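PDB 6LKY: putative isocitrate dehydrogenase, NAD-dependent from Methylococcus capsulatus, which probably catalyses the magnesium- and NAD-dependent oxidative decarboxylation of isocitrate to 2-oxoglutarate. Local coordinates for residues P14-A19 against G273-T278; P8-G13 against G67-P72; G242-T247 against E260-S265. The protein carries 1 engineered substitution. All coordinates share one frame; numbering follows the deposited sequence.

From the N terminus, the chain first opens contact 2 at residues 8-13, behind strand 2-7, and at once opens contact 1 at residues 14-19, in helix 13-26. Contact 2 closes at 67-72, just past strand 63-66. Because contact 1 is still open there, the two loops cross. Contact 3 opens at 242-247 and closes shortly afterwards at 260-265, a short loop holding strands 248-252 and 257-261 and lying wholly within the span of contact 1, which closes last at 273-278, before helix 278-290. Together they tie the glycine-rich loop after the first strand, its helix, the loop after strand 63-66 and the loops around strand 257-261 into one NAD site, all three contacts touching the dinucleotide.

Contact 1. Residues P14-A19 against G273-T278; sequences PSIVDA and GIANPT. With NAD (nicotinamide-adenine-dinucleotide), chain C.
I16 reaches from helix 13-26 to the loop at 273-278 with its short branch: CG2 lies 4.0 Å from A275 CB and equally close to the backbone O of N276. With chi1 at 66°, CG1 sits between the backbone N and the carbonyl carbon, which sends the long arm toward H263 and leaves CG2 to face the loop. A branched side chain suits this place, since one branch can meet the loop while the other packs on H263. One helical turn on, the methyl of A19 meets the ring of P277, A19 CB lying 3.8 Å from P277 CB. The P277 ring thus lies beside two residues of the same helix face, and the I16 and P277 CA atoms come within 4.8 Å. A small residue at 19 lets helix and loop come this near, and proline, with no N-H to satisfy, suits a buried bend.

The adenine of NAD lies against the same part of the loop, beside A275 and N276. The CB of N276 points away from the helix; with CG anti to the backbone N (chi1 -166°), OD1 reaches back to T278 N and takes the capping bond at 2.9 Å, the donor standing above the amide plane as helix 278-290 begins. ND2 of N276 is held by D317. N276 O accepts a bond of 2.9 Å from the adenine amino group, NAD N6A, while N276 CB packs 3.4 Å from NAD N1A.

Side-chain packing across the two segments is apolar, apart from the I16 methyl by the N276 carbonyl. N276 O serves the cofactor and OD1 the helix start, while A275 O is taken up by T326. The apolar packing probably helps hold N276 O where it accepts from the adenine amino group.

Contact 2. Residues P8-G13 against G67-P72; sequences PGDGIG and GPLTTP. With NAD (nicotinamide-adenine-dinucleotide), chain C.
D10 and P68 join the two loops through the main chain: D10 N gives a bond to P68 O, 2.8 Å long and nearly in line with the carbonyl. The D10 carboxylate reaches two residues beyond P68, its OD2 accepting from T70 N at 2.8 Å (162° at the hydrogen) with the lone pair turned away from OD1. OD2 also receives M40 N, and OD1 receives A41 N, so three backbone N-H groups grip one carboxylate and fix its rotation. The D10 carbonyl closes a type II' turn by accepting from G13 N, with glycine at position 11 suited to the positive phi. T70 OG1 is satisfied by S265 OG. T71 N donates to NAD O3D at 3.0 Å, and that ribose hydroxyl donates back to T71 O.

Glycines permit the closeness. G9 CA lies 3.5 Å from P68 O, where a CB would collide with P68 O and G67 C, and its backbone angles also call for glycine; G67 CA faces P8 O.

Both loops follow neighbouring parallel strands of the mixed sheet, 2-7 and 63-66, and lead on to helices 13-26 and 80-87; the aspartate also reaches the start of helix 39-46.

Contact 3. Residues G242-T247 against E260-S265; sequences GGLGLT and EAVHGS. With NAD (nicotinamide-adenine-dinucleotide), chain C; ACE (acetyl group), chain D.
Part of the adenine side of the NAD pocket forms where L244 meets H263. L244 O lies at the edge of the imidazole, in its plane, 3.2 Å from H263 CD2, and their CB atoms pack at 3.6 Å. With chi1 at 63°, the ring turns one face to edge atoms of the adenine: NAD N7A stands 3.2 Å above it, toward the rim, and the A261 methyl lies over the rim of the opposite face. H263 ND1 fixes the ring's rotation by donating to a lone pair of G264 O at 2.8 Å. The imidazole therefore suits this site, offering a face to N7A and an N-H to the loop.

Beside it, L244 CD2 touches V262 CG1 at 3.8 Å, the side chains crossing at about a right angle. A nearly straight bond, V262 N to T247 O at 3.1 Å, joins the backbones. T247 OG1, packed 3.8 Å from V262 CB, is buried without a polar partner. G264 N donates to the phosphate oxygen NAD O2A at 2.8 Å; a side chain here would strike the ribose oxygen O4D, hence glycine. G245 N donates to O of an acetyl group, probably from crystallisation.

A Schellman motif at G242 ends helix 227-240, against which L244 and T247 pack; the loop then enters strand 248-252, antiparallel to 257-261. Helix 278-290 packs on H263, and M211 of the second subunit on L244.

Contact 1. Residues P14-A19 against G273-T278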
# COMPACT_ATOMS: atom_id res chain seq x y z
N PRO A 14 -12.86 -21.11 12.40
CA PRO A 14 -13.64 -21.76 13.46
C PRO A 14 -13.04 -21.64 14.85
O PRO A 14 -13.78 -21.38 15.81
CB PRO A 14 -13.73 -23.22 12.98
CG PRO A 14 -13.71 -23.10 11.48
CD PRO A 14 -12.71 -21.98 11.21
N SER A 15 -11.72 -21.78 15.01
CA SER A 15 -11.14 -21.68 16.34
C SER A 15 -11.32 -20.27 16.90
O SER A 15 -11.88 -20.09 17.99
CB SER A 15 -9.66 -22.08 16.33
OG SER A 15 -8.88 -21.25 15.50
N ILE A 16 -10.90 -19.25 16.14
CA ILE A 16 -10.96 -17.89 16.67
C ILE A 16 -12.41 -17.45 16.88
O ILE A 16 -12.74 -16.82 17.89
CB ILE A 16 -10.19 -16.93 15.75
CG1 ILE A 16 -10.87 -16.80 14.38
CG2 ILE A 16 -8.75 -17.40 15.62
CD1 ILE A 16 -10.20 -15.82 13.46
N VAL A 17 -13.31 -17.84 15.97
CA VAL A 17 -14.72 -17.52 16.17
C VAL A 17 -15.22 -18.20 17.43
O VAL A 17 -15.94 -17.60 18.25
CB VAL A 17 -15.55 -17.92 14.93
CG1 VAL A 17 -17.05 -17.92 15.24
CG2 VAL A 17 -15.24 -17.00 13.73
N ASP A 18 -14.80 -19.45 17.64
CA ASP A 18 -15.14 -20.13 18.88
C ASP A 18 -14.69 -19.30 20.06
O ASP A 18 -15.51 -18.92 20.92
CB ASP A 18 -14.53 -21.53 18.91
CG ASP A 18 -15.04 -22.37 20.06
OD1 ASP A 18 -16.24 -22.69 20.08
OD2 ASP A 18 -14.23 -22.68 20.96
N ALA A 19 -13.42 -18.89 20.05
CA ALA A 19 -12.90 -18.05 21.12
C ALA A 19 -13.78 -16.83 21.31
O ALA A 19 -14.24 -16.55 22.43
CB ALA A 19 -11.45 -17.65 20.82
N GLY A 273 -3.65 -24.47 16.02
CA GLY A 273 -4.13 -23.98 17.30
C GLY A 273 -3.37 -22.82 17.91
O GLY A 273 -3.47 -22.60 19.13
N ILE A 274 -2.66 -22.02 17.11
CA ILE A 274 -1.83 -20.93 17.62
C ILE A 274 -2.29 -19.55 17.16
O ILE A 274 -1.69 -18.55 17.56
CB ILE A 274 -0.34 -21.14 17.24
CG1 ILE A 274 -0.17 -21.16 15.72
CG2 ILE A 274 0.19 -22.44 17.86
CD1 ILE A 274 1.28 -21.07 15.27
N ALA A 275 -3.32 -19.47 16.31
CA ALA A 275 -3.80 -18.18 15.82
C ALA A 275 -4.20 -17.24 16.97
O ALA A 275 -4.84 -17.66 17.93
CB ALA A 275 -4.99 -18.37 14.88
N ASN A 276 -3.84 -15.97 16.83
CA ASN A 276 -4.26 -14.94 17.76
C ASN A 276 -5.76 -14.69 17.62
O ASN A 276 -6.22 -14.37 16.51
CB ASN A 276 -3.50 -13.65 17.51
CG ASN A 276 -3.64 -12.66 18.65
OD1 ASN A 276 -4.62 -12.70 19.41
ND2 ASN A 276 -2.67 -11.76 18.77
N PRO A 277 -6.55 -14.82 18.68
CA PRO A 277 -7.99 -14.59 18.58
C PRO A 277 -8.40 -13.15 18.84
O PRO A 277 -9.60 -12.85 18.78
CB PRO A 277 -8.55 -15.52 19.67
CG PRO A 277 -7.48 -15.53 20.72
CD PRO A 277 -6.16 -15.38 19.99
N THR A 278 -7.43 -12.28 19.10
CA THR A 278 -7.72 -10.90 19.48
C THR A 278 -8.58 -10.20 18.43
O THR A 278 -9.56 -9.53 18.78
CB THR A 278 -6.41 -10.14 19.68
OG1 THR A 278 -5.63 -10.81 20.67
CG2 THR A 278 -6.68 -8.69 20.09
PA NAD C . -3.87 -14.00 5.82
O1A NAD C . -4.75 -15.23 5.86
O2A NAD C . -4.48 -12.88 6.60
O5B NAD C . -2.41 -14.39 6.33
C5B NAD C . -1.38 -13.40 6.29
C4B NAD C . -0.36 -13.70 7.37
O4B NAD C . -0.95 -13.30 8.62
C3B NAD C . -0.09 -15.20 7.42
O3B NAD C . 1.29 -15.46 7.64
C2B NAD C . -0.92 -15.66 8.61
O2B NAD C . -0.40 -16.82 9.28
C1B NAD C . -1.00 -14.42 9.49
N9A NAD C . -2.27 -14.56 10.19
C8A NAD C . -3.42 -13.75 9.77
N7A NAD C . -4.33 -14.08 10.89
C5A NAD C . -3.51 -13.83 12.07
C6A NAD C . -3.94 -14.71 13.23
N6A NAD C . -5.21 -14.19 13.77
N1A NAD C . -2.90 -14.61 14.26
C2A NAD C . -1.58 -15.13 13.84
N3A NAD C . -1.54 -15.41 12.41
C4A NAD C . -2.15 -14.32 11.64
O3 NAD C . -3.71 -13.46 4.31
PN NAD C . -3.40 -14.34 3.02
O1N NAD C . -2.52 -15.52 3.28
O2N NAD C . -2.79 -13.37 2.02
O5D NAD C . -4.82 -14.86 2.47
C5D NAD C . -5.34 -16.13 2.91
C4D NAD C . -6.81 -16.24 2.50
O4D NAD C . -7.64 -15.40 3.32
C3D NAD C . -7.01 -15.81 1.04
O3D NAD C . -7.83 -16.79 0.41
C2D NAD C . -7.76 -14.49 1.17
O2D NAD C . -8.66 -14.23 0.10
C1D NAD C . -8.54 -14.66 2.46
N1N NAD C . -8.95 -13.32 2.95
C2N NAD C . -10.02 -13.35 3.93
C3N NAD C . -10.45 -11.92 4.13
C7N NAD C . -11.84 -11.77 4.77
O7N NAD C . -11.90 -10.67 5.67
N7N NAD C . -12.28 -13.02 5.37
C4N NAD C . -9.38 -11.04 4.76
C5N NAD C . -8.03 -11.21 4.09
C6N NAD C . -7.77 -12.51 3.33

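Contact 2. Residues P8-G13 against G67-P72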
# COMPACT_ATOMS: atom_id res chain seq x y z
N PRO A 8 -18.68 -19.51 10.92
CA PRO A 8 -17.34 -19.89 11.44
C PRO A 8 -16.21 -19.67 10.45
O PRO A 8 -15.09 -19.35 10.86
CB PRO A 8 -17.52 -21.38 11.77
CG PRO A 8 -19.02 -21.54 11.96
CD PRO A 8 -19.61 -20.64 10.93
N GLY A 9 -16.45 -19.88 9.15
CA GLY A 9 -15.46 -19.56 8.14
C GLY A 9 -14.43 -20.65 7.89
O GLY A 9 -14.67 -21.84 8.13
N ASP A 10 -13.26 -20.22 7.42
CA ASP A 10 -12.26 -21.10 6.83
C ASP A 10 -10.95 -21.02 7.61
O ASP A 10 -10.65 -20.03 8.28
CB ASP A 10 -12.01 -20.73 5.36
CG ASP A 10 -13.24 -20.96 4.50
OD1 ASP A 10 -13.99 -21.91 4.79
OD2 ASP A 10 -13.46 -20.18 3.54
N GLY A 11 -10.14 -22.08 7.48
CA GLY A 11 -8.81 -22.07 8.07
C GLY A 11 -8.88 -21.89 9.57
O GLY A 11 -9.51 -22.68 10.29
N ILE A 12 -8.23 -20.83 10.07
CA ILE A 12 -8.26 -20.53 11.50
C ILE A 12 -9.60 -19.99 11.96
O ILE A 12 -9.80 -19.81 13.17
CB ILE A 12 -7.13 -19.54 11.87
CG1 ILE A 12 -7.25 -18.25 11.05
CG2 ILE A 12 -5.75 -20.20 11.68
CD1 ILE A 12 -6.45 -17.09 11.61
N GLY A 13 -10.52 -19.72 11.03
CA GLY A 13 -11.81 -19.15 11.36
C GLY A 13 -12.53 -19.81 12.52
O GLY A 13 -12.82 -19.16 13.54
N GLY A 67 -16.32 -15.25 10.48
CA GLY A 67 -14.92 -15.60 10.44
C GLY A 67 -14.35 -15.38 9.05
O GLY A 67 -15.09 -15.09 8.10
N PRO A 68 -13.04 -15.49 8.90
CA PRO A 68 -12.42 -15.24 7.59
C PRO A 68 -12.86 -16.26 6.56
O PRO A 68 -13.02 -17.44 6.86
CB PRO A 68 -10.92 -15.36 7.88
CG PRO A 68 -10.85 -16.29 9.09
CD PRO A 68 -12.04 -15.86 9.92
N LEU A 69 -13.06 -15.79 5.33
CA LEU A 69 -13.49 -16.66 4.24
C LEU A 69 -12.40 -16.71 3.18
O LEU A 69 -11.90 -15.66 2.74
CB LEU A 69 -14.81 -16.16 3.65
CG LEU A 69 -15.97 -16.21 4.65
CD1 LEU A 69 -17.29 -15.77 4.03
CD2 LEU A 69 -16.09 -17.63 5.21
N THR A 70 -12.01 -17.92 2.79
CA THR A 70 -11.01 -18.11 1.73
C THR A 70 -11.56 -17.67 0.38
O THR A 70 -12.68 -18.03 0.00
CB THR A 70 -10.60 -19.59 1.67
OG1 THR A 70 -9.78 -19.90 2.81
CG2 THR A 70 -9.85 -19.92 0.36
N THR A 71 -10.77 -16.89 -0.37
CA THR A 71 -11.08 -16.60 -1.77
C THR A 71 -9.97 -17.16 -2.66
O THR A 71 -8.80 -16.83 -2.45
CB THR A 71 -11.22 -15.08 -2.00
OG1 THR A 71 -12.26 -14.57 -1.16
CG2 THR A 71 -11.54 -14.75 -3.48
N PRO A 72 -10.30 -17.98 -3.67
CA PRO A 72 -9.25 -18.52 -4.55
C PRO A 72 -8.62 -17.45 -5.43
O PRO A 72 -9.25 -16.47 -5.83
CB PRO A 72 -9.98 -19.58 -5.39
CG PRO A 72 -11.40 -19.63 -4.88
CD PRO A 72 -11.65 -18.42 -4.04
PA NAD C . -3.87 -14.00 5.82
O1A NAD C . -4.75 -15.23 5.86
O2A NAD C . -4.48 -12.88 6.60
O5B NAD C . -2.41 -14.39 6.33
C5B NAD C . -1.38 -13.40 6.29
C4B NAD C . -0.36 -13.70 7.37
O4B NAD C . -0.95 -13.30 8.62
C3B NAD C . -0.09 -15.20 7.42
O3B NAD C . 1.29 -15.46 7.64
C2B NAD C . -0.92 -15.66 8.61
O2B NAD C . -0.40 -16.82 9.28
C1B NAD C . -1.00 -14.42 9.49
N9A NAD C . -2.27 -14.56 10.19
C8A NAD C . -3.42 -13.75 9.77
N7A NAD C . -4.33 -14.08 10.89
C5A NAD C . -3.51 -13.83 12.07
C6A NAD C . -3.94 -14.71 13.23
N6A NAD C . -5.21 -14.19 13.77
N1A NAD C . -2.90 -14.61 14.26
C2A NAD C . -1.58 -15.13 13.84
N3A NAD C . -1.54 -15.41 12.41
C4A NAD C . -2.15 -14.32 11.64
O3 NAD C . -3.71 -13.46 4.31
PN NAD C . -3.40 -14.34 3.02
O1N NAD C . -2.52 -15.52 3.28
O2N NAD C . -2.79 -13.37 2.02
O5D NAD C . -4.82 -14.86 2.47
C5D NAD C . -5.34 -16.13 2.91
C4D NAD C . -6.81 -16.24 2.50
O4D NAD C . -7.64 -15.40 3.32
C3D NAD C . -7.01 -15.81 1.04
O3D NAD C . -7.83 -16.79 0.41
C2D NAD C . -7.76 -14.49 1.17
O2D NAD C . -8.66 -14.23 0.10
C1D NAD C . -8.54 -14.66 2.46
N1N NAD C . -8.95 -13.32 2.95
C2N NAD C . -10.02 -13.35 3.93
C3N NAD C . -10.45 -11.92 4.13
C7N NAD C . -11.84 -11.77 4.77
O7N NAD C . -11.90 -10.67 5.67
N7N NAD C . -12.28 -13.02 5.37
C4N NAD C . -9.38 -11.04 4.76
C5N NAD C . -8.03 -11.21 4.09
C6N NAD C . -7.77 -12.51 3.33

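Contact 3. Residues G242-T247 against E260-S265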
# COMPACT_ATOMS: atom_id res chain seq x y z
N GLY A 242 0.97 -4.08 15.63
CA GLY A 242 1.42 -5.38 16.09
C GLY A 242 0.86 -6.57 15.35
O GLY A 242 1.18 -7.70 15.72
N GLY A 243 0.03 -6.39 14.33
CA GLY A 243 -0.25 -7.46 13.39
C GLY A 243 -1.74 -7.62 13.13
O GLY A 243 -2.59 -7.08 13.82
N LEU A 244 -2.01 -8.42 12.09
CA LEU A 244 -3.37 -8.75 11.68
C LEU A 244 -4.11 -9.54 12.74
O LEU A 244 -5.35 -9.54 12.74
CB LEU A 244 -3.33 -9.59 10.39
CG LEU A 244 -2.93 -8.90 9.09
CD1 LEU A 244 -2.88 -9.92 7.97
CD2 LEU A 244 -3.92 -7.79 8.77
N GLY A 245 -3.39 -10.23 13.62
CA GLY A 245 -4.02 -10.94 14.72
C GLY A 245 -4.78 -10.06 15.68
O GLY A 245 -5.52 -10.58 16.52
N LEU A 246 -4.63 -8.73 15.55
CA LEU A 246 -5.17 -7.79 16.52
C LEU A 246 -6.36 -6.98 16.02
O LEU A 246 -7.09 -6.44 16.86
CB LEU A 246 -4.07 -6.81 16.96
CG LEU A 246 -2.81 -7.44 17.54
CD1 LEU A 246 -1.71 -6.41 17.73
CD2 LEU A 246 -3.13 -8.11 18.88
N THR A 247 -6.59 -6.86 14.71
CA THR A 247 -7.40 -5.77 14.18
C THR A 247 -8.72 -6.25 13.61
O THR A 247 -8.77 -7.29 12.93
CB THR A 247 -6.64 -4.99 13.09
OG1 THR A 247 -5.94 -5.90 12.23
CG2 THR A 247 -5.64 -4.04 13.71
N GLU A 260 -16.16 -8.57 11.55
CA GLU A 260 -15.19 -9.59 11.20
C GLU A 260 -13.79 -9.16 11.60
O GLU A 260 -13.52 -7.98 11.82
CB GLU A 260 -15.22 -9.87 9.69
CG GLU A 260 -14.84 -8.63 8.86
CD GLU A 260 -14.81 -8.87 7.35
OE1 GLU A 260 -14.59 -10.03 6.92
OE2 GLU A 260 -15.00 -7.90 6.58
N ALA A 261 -12.89 -10.14 11.67
CA ALA A 261 -11.47 -9.79 11.70
C ALA A 261 -11.04 -9.24 10.34
O ALA A 261 -11.65 -9.50 9.30
CB ALA A 261 -10.62 -11.01 12.09
N VAL A 262 -9.96 -8.46 10.36
CA VAL A 262 -9.37 -7.94 9.14
C VAL A 262 -8.60 -9.02 8.39
O VAL A 262 -8.52 -9.01 7.15
CB VAL A 262 -8.48 -6.73 9.49
CG1 VAL A 262 -7.47 -6.44 8.41
CG2 VAL A 262 -9.36 -5.51 9.81
N HIS A 263 -8.03 -9.98 9.12
CA HIS A 263 -7.14 -10.96 8.52
C HIS A 263 -7.93 -12.02 7.77
O HIS A 263 -9.17 -12.08 7.83
CB HIS A 263 -6.25 -11.58 9.60
CG HIS A 263 -6.99 -12.35 10.65
ND1 HIS A 263 -7.69 -13.51 10.39
CD2 HIS A 263 -7.11 -12.14 11.99
CE1 HIS A 263 -8.23 -13.97 11.50
NE2 HIS A 263 -7.89 -13.15 12.49
N GLY A 264 -7.20 -12.89 7.08
CA GLY A 264 -7.77 -13.99 6.34
C GLY A 264 -7.76 -15.31 7.08
O GLY A 264 -7.67 -15.37 8.31
N SER A 265 -7.91 -16.39 6.31
CA SER A 265 -8.04 -17.72 6.89
C SER A 265 -6.70 -18.34 7.29
O SER A 265 -6.69 -19.45 7.82
CB SER A 265 -8.76 -18.65 5.91
OG SER A 265 -8.19 -18.58 4.61
PA NAD C . -3.87 -14.00 5.82
O1A NAD C . -4.75 -15.23 5.86
O2A NAD C . -4.48 -12.88 6.60
O5B NAD C . -2.41 -14.39 6.33
C5B NAD C . -1.38 -13.40 6.29
C4B NAD C . -0.36 -13.70 7.37
O4B NAD C . -0.95 -13.30 8.62
C3B NAD C . -0.09 -15.20 7.42
O3B NAD C . 1.29 -15.46 7.64
C2B NAD C . -0.92 -15.66 8.61
O2B NAD C . -0.40 -16.82 9.28
C1B NAD C . -1.00 -14.42 9.49
N9A NAD C . -2.27 -14.56 10.19
C8A NAD C . -3.42 -13.75 9.77
N7A NAD C . -4.33 -14.08 10.89
C5A NAD C . -3.51 -13.83 12.07
C6A NAD C . -3.94 -14.71 13.23
N6A NAD C . -5.21 -14.19 13.77
N1A NAD C . -2.90 -14.61 14.26
C2A NAD C . -1.58 -15.13 13.84
N3A NAD C . -1.54 -15.41 12.41
C4A NAD C . -2.15 -14.32 11.64
O3 NAD C . -3.71 -13.46 4.31
PN NAD C . -3.40 -14.34 3.02
O1N NAD C . -2.52 -15.52 3.28
O2N NAD C . -2.79 -13.37 2.02
O5D NAD C . -4.82 -14.86 2.47
C5D NAD C . -5.34 -16.13 2.91
C4D NAD C . -6.81 -16.24 2.50
O4D NAD C . -7.64 -15.40 3.32
C3D NAD C . -7.01 -15.81 1.04
O3D NAD C . -7.83 -16.79 0.41
C2D NAD C . -7.76 -14.49 1.17
O2D NAD C . -8.66 -14.23 0.10
C1D NAD C . -8.54 -14.66 2.46
N1N NAD C . -8.95 -13.32 2.95
C2N NAD C . -10.02 -13.35 3.93
C3N NAD C . -10.45 -11.92 4.13
C7N NAD C . -11.84 -11.77 4.77
O7N NAD C . -11.90 -10.67 5.67
N7N NAD C . -12.28 -13.02 5.37
C4N NAD C . -9.38 -11.04 4.76
C5N NAD C . -8.03 -11.21 4.09
C6N NAD C . -7.77 -12.51 3.33
C ACE D . 0.33 -11.64 12.29
O ACE D . -0.67 -11.50 13.00
CH3 ACE D . 0.71 -10.60 11.28